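Local coordinates for protein aldo-keto reductase family 1, member B4 (Aldose reductase) (Schistosoma japonicum, PDB 4HBK) that probably reduces aldehyde groups, such as that of glucose, with NADPH as the hydride donor, at residues A[211-216]-A[235-240]. Residues are numbered along the deposited sequence; the frame is centred on the assembly and turned at random.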
# COMPACT_ATOMS: atom_id res chain seq x y z
N PRO A 211 7.11 -13.18 1.31
CA PRO A 211 6.60 -11.82 1.17
C PRO A 211 7.18 -10.99 2.31
O PRO A 211 7.29 -11.52 3.42
CB PRO A 211 5.09 -11.98 1.33
CG PRO A 211 4.89 -13.41 1.89
CD PRO A 211 6.04 -14.19 1.39
N ALA A 212 7.58 -9.75 2.04
CA ALA A 212 8.14 -8.86 3.05
C ALA A 212 7.09 -7.92 3.62
O ALA A 212 7.28 -7.33 4.69
CB ALA A 212 9.28 -8.04 2.45
N ASN A 213 5.98 -7.77 2.90
CA ASN A 213 5.01 -6.76 3.28
C ASN A 213 3.60 -7.11 2.82
O ASN A 213 3.42 -7.74 1.77
CB ASN A 213 5.45 -5.40 2.71
CG ASN A 213 4.44 -4.31 2.95
OD1 ASN A 213 3.69 -3.94 2.04
ND2 ASN A 213 4.41 -3.75 4.16
N LEU A 214 2.62 -6.73 3.62
CA LEU A 214 1.21 -6.91 3.28
C LEU A 214 0.58 -5.53 3.38
O LEU A 214 0.78 -4.84 4.38
CB LEU A 214 0.53 -7.86 4.27
CG LEU A 214 -0.99 -7.99 4.19
CD1 LEU A 214 -1.43 -8.71 2.92
CD2 LEU A 214 -1.57 -8.69 5.43
N GLN A 215 -0.13 -5.12 2.33
CA GLN A 215 -0.82 -3.83 2.34
C GLN A 215 -2.31 -4.11 2.30
O GLN A 215 -2.79 -4.82 1.43
CB GLN A 215 -0.39 -2.94 1.15
CG GLN A 215 -1.09 -1.57 1.13
CD GLN A 215 -0.61 -0.62 0.02
OE1 GLN A 215 -1.42 -0.07 -0.72
NE2 GLN A 215 0.71 -0.40 -0.07
N ILE A 216 -3.04 -3.55 3.26
CA ILE A 216 -4.46 -3.81 3.41
C ILE A 216 -5.11 -2.57 3.98
O ILE A 216 -4.42 -1.70 4.51
CB ILE A 216 -4.71 -4.97 4.40
CG1 ILE A 216 -3.78 -4.83 5.63
CG2 ILE A 216 -4.53 -6.32 3.71
CD1 ILE A 216 -4.00 -5.89 6.72
N GLY A 235 6.03 -12.61 10.55
CA GLY A 235 7.18 -11.80 10.20
C GLY A 235 7.00 -10.81 9.06
O GLY A 235 7.96 -10.14 8.66
N LEU A 236 5.79 -10.71 8.52
CA LEU A 236 5.52 -9.69 7.51
C LEU A 236 5.44 -8.33 8.18
O LEU A 236 5.03 -8.25 9.34
CB LEU A 236 4.19 -9.94 6.81
CG LEU A 236 3.96 -11.26 6.11
CD1 LEU A 236 3.07 -11.03 4.90
CD2 LEU A 236 5.28 -11.90 5.72
N THR A 237 5.78 -7.27 7.46
CA THR A 237 5.41 -5.94 7.90
C THR A 237 4.07 -5.63 7.25
O THR A 237 3.71 -6.25 6.23
CB THR A 237 6.40 -4.88 7.47
OG1 THR A 237 6.40 -4.78 6.04
CG2 THR A 237 7.81 -5.21 7.99
N VAL A 238 3.33 -4.69 7.81
CA VAL A 238 1.98 -4.43 7.35
C VAL A 238 1.79 -2.96 7.09
O VAL A 238 2.12 -2.12 7.93
CB VAL A 238 0.94 -4.90 8.38
CG1 VAL A 238 -0.46 -4.67 7.85
CG2 VAL A 238 1.16 -6.38 8.70
N THR A 239 1.23 -2.64 5.94
CA THR A 239 0.99 -1.27 5.55
C THR A 239 -0.50 -1.01 5.55
O THR A 239 -1.28 -1.82 5.04
CB THR A 239 1.55 -0.98 4.15
OG1 THR A 239 2.99 -1.09 4.18
CG2 THR A 239 1.15 0.41 3.66
N ALA A 240 -0.89 0.11 6.13
CA ALA A 240 -2.29 0.48 6.18
C ALA A 240 -2.58 1.37 5.00
O ALA A 240 -2.01 2.45 4.89
CB ALA A 240 -2.59 1.22 7.46
O HOH W 1 9.04 -8.41 6.68
O HOH W 2 3.37 -1.28 1.50
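Leu-214 and Thr-239 lie at the centre of a parallel pairing in which strands 213-216 and 237-240 run 23° apart, their axes 4.6 Å from each other at the closest point. Their backbones are stitched by alternating bonds: Leu-214 N gives to Thr-237 O, Leu-214 O receives Thr-239 N at 2.7 Å, and Ile-216 N reaches Thr-239 O. At the start of the pairing, Ala-212 O accepts both the N-H and the hydroxyl of Thr-237, together with a water it shares with Gly-235 O.

The side chain of Asn-213 lies across the two threonines of the neighbouring strand. With CG anti to the backbone N (chi1 175°), its ND2 spans the gap and spends one N-H on each hydroxyl: Thr-237 OG1 at 2.9 Å, in the amide plane and nearly straight, and Thr-239 OG1 at 3.0 Å, somewhat tilted from it. Two donated bonds and a water on OD1, also bound to Thr-239 OG1 and Gln-215 NE2, should fix the rotation of this buried amide. Further along this face, the extended Gln-215 passes over Thr-239 CG2, with NE2 3.8 Å from the methyl, and its NE2 hydrogen-bonds to Asp-77 OD1. On the reverse face, Ile-216 CD1 rests 3.9 Å from Val-238 CG1, and helix 225-233 covers both residues.

Strand, helix and strand thus form one beta-alpha-beta unit of the (beta/alpha)8 TIM barrel of aldo-keto reductases. Asn-213, Gln-215, Thr-237 and Thr-239 all face the barrel interior, and the side chain of Gln-215 lies about 3 Å from that of Lys-111, predicted to lower the pKa of Tyr-82, the predicted proton donor.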